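Local structure of glutathione S-transferase 2 (Onchocerca volvulus, 1TU8) at residues S2-Y7 with C52-D57. The protein catalyses the conjugation of glutathione to electrophilic compounds and appears to play a central part in the detoxification system of this parasitic worm. Numbering follows the deposited sequence.
With GTX (S-hexylglutathione), chain E.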
ATOM      1  N   SER A   2      -2.642  18.395 -19.615  1.00 26.63           N
ATOM      2  CA  SER A   2      -3.564  17.259 -19.424  1.00 25.26           C
ATOM      3  C   SER A   2      -3.361  16.522 -18.078  1.00 23.54           C
ATOM      4  O   SER A   2      -4.225  15.746 -17.666  1.00 23.56           O
ATOM      5  CB  SER A   2      -3.523  16.280 -20.616  1.00 25.51           C
ATOM      6  OG  SER A   2      -2.438  15.376 -20.533  1.00 27.09           O
ATOM      7  N   TYR A   3      -2.241  16.778 -17.400  1.00 20.97           N
ATOM      8  CA  TYR A   3      -1.982  16.238 -16.057  1.00 19.41           C
ATOM      9  C   TYR A   3      -1.805  17.349 -15.020  1.00 18.45           C
ATOM     10  O   TYR A   3      -1.098  18.314 -15.277  1.00 18.15           O
ATOM     11  CB  TYR A   3      -0.704  15.401 -16.052  1.00 18.95           C
ATOM     12  CG  TYR A   3      -0.786  14.139 -16.869  1.00 17.55           C
ATOM     13  CD1 TYR A   3      -0.250  14.088 -18.150  1.00 17.04           C
ATOM     14  CD2 TYR A   3      -1.402  13.000 -16.369  1.00 17.16           C
ATOM     15  CE1 TYR A   3      -0.320  12.922 -18.923  1.00 15.72           C
ATOM     16  CE2 TYR A   3      -1.470  11.819 -17.129  1.00 16.28           C
ATOM     17  CZ  TYR A   3      -0.933  11.791 -18.401  1.00 16.09           C
ATOM     18  OH  TYR A   3      -0.998  10.643 -19.165  1.00 16.55           O
ATOM     19  N   LYS A   4      -2.435  17.198 -13.857  1.00 17.63           N
ATOM     20  CA  LYS A   4      -2.167  18.042 -12.690  1.00 17.19           C
ATOM     21  C   LYS A   4      -1.969  17.174 -11.446  1.00 16.48           C
ATOM     22  O   LYS A   4      -2.831  16.363 -11.106  1.00 15.52           O
ATOM     23  CB  LYS A   4      -3.310  19.037 -12.440  1.00 17.39           C
ATOM     24  CG  LYS A   4      -3.144  19.860 -11.163  1.00 19.16           C
ATOM     25  CD  LYS A   4      -3.992  21.142 -11.163  1.00 21.55           C
ATOM     26  CE  LYS A   4      -5.442  20.863 -10.808  1.00 23.34           C
ATOM     27  NZ  LYS A   4      -6.280  22.111 -10.905  1.00 25.81           N
ATOM     28  N   LEU A   5      -0.838  17.356 -10.771  1.00 15.42           N
ATOM     29  CA  LEU A   5      -0.557  16.651  -9.532  1.00 15.32           C
ATOM     30  C   LEU A   5      -0.691  17.612  -8.371  1.00 15.35           C
ATOM     31  O   LEU A   5       0.122  18.523  -8.212  1.00 16.03           O
ATOM     32  CB  LEU A   5       0.848  16.065  -9.545  1.00 14.84           C
ATOM     33  CG  LEU A   5       1.188  15.145  -8.380  1.00 14.78           C
ATOM     34  CD1 LEU A   5       0.339  13.880  -8.453  1.00 14.66           C
ATOM     35  CD2 LEU A   5       2.665  14.822  -8.406  1.00 14.61           C
ATOM     36  N   THR A   6      -1.713  17.392  -7.561  1.00 14.94           N
ATOM     37  CA  THR A   6      -1.983  18.233  -6.409  1.00 14.88           C
ATOM     38  C   THR A   6      -1.445  17.569  -5.147  1.00 14.89           C
ATOM     39  O   THR A   6      -1.848  16.463  -4.798  1.00 14.68           O
ATOM     40  CB  THR A   6      -3.488  18.468  -6.313  1.00 15.26           C
ATOM     41  OG1 THR A   6      -3.929  19.196  -7.473  1.00 15.50           O
ATOM     42  CG2 THR A   6      -3.839  19.342  -5.127  1.00 15.43           C
ATOM     43  N   TYR A   7      -0.511  18.248  -4.492  1.00 15.22           N
ATOM     44  CA  TYR A   7       0.043  17.799  -3.216  1.00 15.39           C
ATOM     45  C   TYR A   7       0.553  19.006  -2.432  1.00 15.70           C
ATOM     46  O   TYR A   7       0.507  20.144  -2.907  1.00 16.16           O
ATOM     47  CB  TYR A   7       1.177  16.803  -3.460  1.00 15.45           C
ATOM     48  CG  TYR A   7       1.654  16.058  -2.224  1.00 15.10           C
ATOM     49  CD1 TYR A   7       2.976  16.148  -1.804  1.00 14.30           C
ATOM     50  CD2 TYR A   7       0.785  15.246  -1.487  1.00 14.71           C
ATOM     51  CE1 TYR A   7       3.423  15.464  -0.686  1.00 14.55           C
ATOM     52  CE2 TYR A   7       1.226  14.559  -0.351  1.00 14.76           C
ATOM     53  CZ  TYR A   7       2.554  14.673   0.035  1.00 14.60           C
ATOM     54  OH  TYR A   7       3.028  14.002   1.139  1.00 15.97           O
ATOM     55  N   CYS A  52      -3.278  13.910  -5.329  1.00 14.20           N
ATOM     56  CA  CYS A  52      -4.315  13.669  -6.327  1.00 13.84           C
ATOM     57  C   CYS A  52      -3.731  13.908  -7.703  1.00 13.89           C
ATOM     58  O   CYS A  52      -3.123  14.947  -7.934  1.00 13.62           O
ATOM     59  CB  CYS A  52      -5.491  14.615  -6.129  1.00 13.95           C
ATOM     60  SG  CYS A  52      -6.874  14.266  -7.232  1.00 14.40           S
ATOM     61  N   LEU A  53      -3.898  12.948  -8.614  1.00 13.71           N
ATOM     62  CA  LEU A  53      -3.566  13.155 -10.011  1.00 13.66           C
ATOM     63  C   LEU A  53      -4.848  13.322 -10.800  1.00 14.36           C
ATOM     64  O   LEU A  53      -5.689  12.431 -10.807  1.00 14.14           O
ATOM     65  CB  LEU A  53      -2.766  11.977 -10.561  1.00 13.80           C
ATOM     66  CG  LEU A  53      -2.368  12.104 -12.038  1.00 14.21           C
ATOM     67  CD1 LEU A  53      -1.241  13.115 -12.220  1.00 14.34           C
ATOM     68  CD2 LEU A  53      -1.995  10.755 -12.642  1.00 14.20           C
ATOM     69  N   TYR A  54      -4.994  14.474 -11.447  1.00 15.10           N
ATOM     70  CA  TYR A  54      -6.028  14.670 -12.431  1.00 16.00           C
ATOM     71  C   TYR A  54      -5.412  14.258 -13.754  1.00 16.53           C
ATOM     72  O   TYR A  54      -4.478  14.890 -14.234  1.00 17.08           O
ATOM     73  CB  TYR A  54      -6.484  16.130 -12.469  1.00 16.22           C
ATOM     74  CG  TYR A  54      -7.044  16.642 -11.162  1.00 16.56           C
ATOM     75  CD1 TYR A  54      -6.213  17.219 -10.197  1.00 17.26           C
ATOM     76  CD2 TYR A  54      -8.407  16.567 -10.895  1.00 16.42           C
ATOM     77  CE1 TYR A  54      -6.736  17.709  -8.993  1.00 15.70           C
ATOM     78  CE2 TYR A  54      -8.932  17.051  -9.700  1.00 17.57           C
ATOM     79  CZ  TYR A  54      -8.094  17.624  -8.763  1.00 16.45           C
ATOM     80  OH  TYR A  54      -8.619  18.109  -7.590  1.00 16.16           O
ATOM     81  N   ASP A  55      -5.908  13.156 -14.300  1.00 17.28           N
ATOM     82  CA  ASP A  55      -5.507  12.654 -15.595  1.00 17.99           C
ATOM     83  C   ASP A  55      -6.677  12.890 -16.547  1.00 18.60           C
ATOM     84  O   ASP A  55      -7.631  12.114 -16.585  1.00 17.56           O
ATOM     85  CB  ASP A  55      -5.165  11.168 -15.458  1.00 18.19           C
ATOM     86  CG  ASP A  55      -4.751  10.532 -16.760  1.00 18.86           C
ATOM     87  OD1 ASP A  55      -4.924  11.159 -17.838  1.00 18.62           O
ATOM     88  OD2 ASP A  55      -4.245   9.381 -16.790  1.00 19.63           O
ATOM     89  N   GLY A  56      -6.595  13.963 -17.331  1.00 19.85           N
ATOM     90  CA  GLY A  56      -7.721  14.400 -18.133  1.00 20.49           C
ATOM     91  C   GLY A  56      -8.900  14.646 -17.210  1.00 21.04           C
ATOM     92  O   GLY A  56      -8.790  15.407 -16.260  1.00 21.16           O
ATOM     93  N   ASP A  57      -9.998  13.940 -17.454  1.00 20.00           N
ATOM     94  CA  ASP A  57     -11.217  14.090 -16.662  1.00 20.00           C
ATOM     95  C   ASP A  57     -11.255  13.179 -15.426  1.00 20.00           C
ATOM     96  O   ASP A  57     -12.163  13.309 -14.603  1.00 20.00           O
ATOM     97  CB  ASP A  57     -12.447  13.768 -17.539  1.00 20.00           C
ATOM     98  CG  ASP A  57     -12.986  14.983 -18.296  1.00 20.00           C
ATOM     99  OD1 ASP A  57     -12.589  15.220 -19.496  1.00 20.00           O
ATOM    100  OD2 ASP A  57     -13.836  15.768 -17.727  1.00 20.00           O
TER
HETATM  101  N1  GTX E2001      -2.368   6.271   1.642  1.00 16.58           N
HETATM  102  CA1 GTX E2001      -2.503   7.641   1.167  1.00 16.03           C
HETATM  103  C1  GTX E2001      -1.647   7.795  -0.057  1.00 15.70           C
HETATM  104  O11 GTX E2001      -0.635   7.000  -0.221  1.00 12.32           O
HETATM  105  O12 GTX E2001      -1.891   8.708  -0.962  1.00 13.52           O
HETATM  106  CB1 GTX E2001      -2.066   8.591   2.279  1.00 16.19           C
HETATM  107  CG1 GTX E2001      -2.401  10.047   1.953  1.00 17.09           C
HETATM  108  CD1 GTX E2001      -1.955  10.975   3.062  1.00 17.36           C
HETATM  109  OE1 GTX E2001      -1.520  10.466   4.284  1.00 18.00           O
HETATM  110  N2  GTX E2001      -2.027  12.282   2.803  1.00 19.79           N
HETATM  111  CA2 GTX E2001      -1.665  13.332   3.740  1.00 20.23           C
HETATM  112  C2  GTX E2001      -2.742  14.372   3.822  1.00 20.00           C
HETATM  113  O2  GTX E2001      -3.494  14.714   2.685  1.00 19.48           O
HETATM  114  CB2 GTX E2001      -0.389  14.010   3.259  1.00 21.36           C
HETATM  115  SG2 GTX E2001       0.987  12.841   3.176  1.00 23.40           S
HETATM  116  C1S GTX E2001       1.539  13.145   4.875  1.00 27.66           C
HETATM  117  C2S GTX E2001       2.615  14.234   4.976  1.00 30.43           C
HETATM  118  C3S GTX E2001       2.013  15.630   4.862  1.00 32.15           C
HETATM  119  C4S GTX E2001       2.813  16.701   5.595  1.00 33.83           C
HETATM  120  C5S GTX E2001       2.155  18.068   5.404  1.00 34.88           C
HETATM  121  C6S GTX E2001       0.858  18.198   6.196  1.00 36.08           C
HETATM  122  N3  GTX E2001      -2.954  14.925   5.009  1.00 21.90           N
HETATM  123  CA3 GTX E2001      -3.760  16.130   5.146  1.00 22.81           C
HETATM  124  C3  GTX E2001      -5.037  15.859   5.898  1.00 23.79           C
HETATM  125  O31 GTX E2001      -5.847  16.846   6.178  1.00 26.00           O
HETATM  126  O32 GTX E2001      -5.358  14.646   6.279  1.00 23.01           O
HETATM  127  O   HOH W   1      -4.108  12.987 -19.731  1.00 31.65           O
HETATM  128  O   HOH W   2      -6.675  17.159 -16.052  1.00 34.77           O
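Lys-4 N donates to Tyr-54 O at 3.1 Å, and Tyr-54 N returns the bond to Lys-4 O at 2.9 Å. Thr-6 and Cys-52 pair in the same way, with Thr-6 N 2.8 Å from Cys-52 O. A further bond, from Gly-56 N to Ser-2 O, carries the antiparallel pairing into the turn after strand 52-55, where one water also bridges Ser-2 O and Gly-56 O. These are the two central strands of the thioredoxin-like N-terminal domain of a glutathione transferase; strand 29-33 runs parallel to strand 3-8 on its far side, and strand 58-61 antiparallel to strand 52-55 on the other. Strand 3-8 delivers Tyr-7 to the bound S-hexylglutathione, its OH 3.1 Å from the thioether SG2.

Side-chain packing differs between the faces. On one, the bend in the Lys-4 chain (chi3 80°) brings CE over one face of the Tyr-54 ring, 3.8 Å from CD1, with Cys-52 SG over the other. Thr-6 OG1, hydrogen-bonded to Asp-31, meets Tyr-54 CE1 in plane at 3.5 Å. On the opposite sheet face, Leu-53 CD1 touches Tyr-3 CD2 and Leu-5 CD1.

The Asp-55 carboxylate lies alongside the Tyr-3 ring, planes 45° apart. Lys-73 salt-bridges Asp-55 OD2 and hydrogen-bonds Tyr-3 OH, His-69 hydrogen-bonds OD2, and a water links OD1 to Ser-2 OG.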